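Local coordinates for protein galectin (Xenopus laevis, PDB 3WUD) that binds beta-galactosides such as lactose as a prototype galectin, and probably also laminin, at residues Lys31-Asn36 with Ala86-Cys91. Sequence-based numbering, arbitrary orientation. Where two conformers were deposited one is given.
Sequences KSFAIN and AETSIC
F33 and I35 stand across from T88 and I90 on backbones that run in roughly the same direction without sharing a hydrogen bond, the facing CA atoms lying 11.4 Å apart for F33 and T88 and 9.7 Å for I35 and I90. The two segments meet through side chains only. The closest approach is between methyl ends: I35 CD1 meets I90 CD1 at 3.9 Å, the two side chains slanting across each other. I35 sets CG1 anti to its own carbonyl carbon (chi1 -61°), which sends its longer branch toward the other segment. In I90, CG1 lies beside the backbone N (chi1 -56°) and leads toward the F33 ring; the second torsion, 119°, then swings CD1 across to I35. The same I90 CD1 lies at the edge of the F33 ring, near its plane, 4.4 Å from CE1. T88 turns its methyl inward, and CG2 approaches F33 CZ obliquely at 4.4 Å. This is core packing of the galectin beta-sandwich: 34-37 is a strand of one antiparallel sheet, 86-95 of the other, and F33, just ahead of strand 34-37, continues the inward-facing alternation with I35. F82 packs edge-to-face with F33, I26 touches both F33 and T88, and V101 and L103 continue the apolar layer beside I90. N36 faces the other side of its sheet, where its amide is held at both ends, OD1 by H47 ND1 and ND2 by the S124 hydroxyl, while F33 O is bonded by N49 ND2, so that segment 31-36 supplies second-shell partners that probably orient H47 and N49 in the glycan pocket. C91, next to I90 with its side chain on the opposite face of the strand, is disulfide-bonded to C19 of the adjacent strand 19-26.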
loop_
_atom_site.group_PDB
_atom_site.type_symbol
_atom_site.label_atom_id
_atom_site.label_comp_id
_atom_site.label_asym_id
_atom_site.label_seq_id
_atom_site.Cartn_x
_atom_site.Cartn_y
_atom_site.Cartn_z
ATOM N N LYS A 31 -10.468 9.904 17.727
ATOM C CA LYS A 31 -11.917 9.884 17.942
ATOM C C LYS A 31 -12.561 8.855 17.050
ATOM O O LYS A 31 -13.599 8.332 17.421
ATOM C CB LYS A 31 -12.518 11.241 17.686
ATOM C CG LYS A 31 -12.171 12.247 18.778
ATOM C CD LYS A 31 -12.010 13.573 18.077
ATOM C CE LYS A 31 -13.261 14.401 18.222
ATOM N NZ LYS A 31 -13.155 15.221 19.493
ATOM N N SER A 32 -11.940 8.566 15.881
ATOM C CA SER A 32 -12.402 7.511 14.950
ATOM C C SER A 32 -11.277 7.262 13.900
ATOM O O SER A 32 -10.305 8.046 13.821
ATOM C CB SER A 32 -13.691 7.940 14.207
ATOM O OG SER A 32 -13.429 9.059 13.436
ATOM N N PHE A 33 -11.374 6.223 13.158
ATOM C CA PHE A 33 -10.519 6.058 11.966
ATOM C C PHE A 33 -11.374 5.333 10.880
ATOM O O PHE A 33 -12.435 4.764 11.196
ATOM C CB PHE A 33 -9.226 5.280 12.303
ATOM C CG PHE A 33 -9.426 3.833 12.710
ATOM C CD1 PHE A 33 -9.285 2.806 11.771
ATOM C CD2 PHE A 33 -9.658 3.470 14.039
ATOM C CE1 PHE A 33 -9.454 1.491 12.123
ATOM C CE2 PHE A 33 -9.799 2.141 14.414
ATOM C CZ PHE A 33 -9.696 1.156 13.456
ATOM N N ALA A 34 -10.959 5.407 9.603
ATOM C CA ALA A 34 -11.790 4.796 8.558
ATOM C C ALA A 34 -10.843 4.131 7.593
ATOM O O ALA A 34 -9.751 4.675 7.313
ATOM C CB ALA A 34 -12.663 5.845 7.850
ATOM N N ILE A 35 -11.263 2.959 7.107
ATOM C CA ILE A 35 -10.604 2.302 5.989
ATOM C C ILE A 35 -11.701 2.081 4.912
ATOM O O ILE A 35 -12.786 1.551 5.186
ATOM C CB ILE A 35 -10.080 0.936 6.417
ATOM C CG1 ILE A 35 -9.053 1.073 7.544
ATOM C CG2 ILE A 35 -9.553 0.142 5.183
ATOM C CD1 ILE A 35 -8.999 -0.155 8.362
ATOM N N ASN A 36 -11.416 2.607 3.736
ATOM C CA ASN A 36 -12.269 2.497 2.582
ATOM C C ASN A 36 -11.727 1.555 1.507
ATOM O O ASN A 36 -10.578 1.670 1.175
ATOM C CB ASN A 36 -12.343 3.876 2.012
ATOM C CG ASN A 36 -12.929 4.875 2.981
ATOM O OD1 ASN A 36 -13.985 4.631 3.573
ATOM N ND2 ASN A 36 -12.262 5.984 3.136
ATOM N N ALA A 86 -2.731 1.968 20.131
ATOM C CA ALA A 86 -2.394 0.581 19.936
ATOM C C ALA A 86 -2.455 0.231 18.463
ATOM O O ALA A 86 -3.162 0.879 17.699
ATOM C CB ALA A 86 -3.365 -0.318 20.679
ATOM N N GLU A 87 -1.777 -0.859 18.127
ATOM C CA GLU A 87 -1.872 -1.483 16.824
ATOM C C GLU A 87 -3.161 -2.295 16.682
ATOM O O GLU A 87 -3.704 -2.817 17.686
ATOM C CB GLU A 87 -0.651 -2.392 16.617
ATOM C CG GLU A 87 -0.302 -2.665 15.165
ATOM C CD GLU A 87 1.181 -3.016 14.985
ATOM O OE1 GLU A 87 1.665 -3.913 15.676
ATOM O OE2 GLU A 87 1.868 -2.377 14.191
ATOM N N THR A 88 -3.683 -2.347 15.457
ATOM C CA THR A 88 -4.782 -3.214 15.129
ATOM C C THR A 88 -4.535 -3.821 13.754
ATOM O O THR A 88 -3.776 -3.278 13.017
ATOM C CB THR A 88 -6.132 -2.495 15.192
ATOM O OG1 THR A 88 -7.168 -3.493 15.089
ATOM C CG2 THR A 88 -6.227 -1.423 14.070
ATOM N N SER A 89 -5.151 -4.966 13.468
ATOM C CA SER A 89 -5.093 -5.627 12.158
ATOM C C SER A 89 -6.500 -6.060 11.788
ATOM O O SER A 89 -7.259 -6.568 12.636
ATOM C CB SER A 89 -4.106 -6.815 12.180
ATOM O OG SER A 89 -4.609 -7.823 12.995
ATOM N N ILE A 90 -6.925 -5.797 10.551
ATOM C CA ILE A 90 -8.253 -6.181 10.076
ATOM C C ILE A 90 -8.084 -6.851 8.703
ATOM O O ILE A 90 -7.227 -6.338 7.906
ATOM C CB ILE A 90 -9.159 -4.916 9.958
ATOM C CG1 ILE A 90 -9.223 -4.152 11.304
ATOM C CG2 ILE A 90 -10.549 -5.260 9.424
ATOM C CD1 ILE A 90 -8.700 -2.747 11.219
ATOM N N CYS A 91 -8.867 -7.914 8.400
ATOM C CA CYS A 91 -8.855 -8.563 7.026
ATOM C C CYS A 91 -10.204 -8.313 6.381
ATOM O O CYS A 91 -11.271 -8.497 6.977
ATOM C CB CYS A 91 -8.504 -10.104 6.910
ATOM S SG CYS A 91 -7.454 -10.403 5.423
#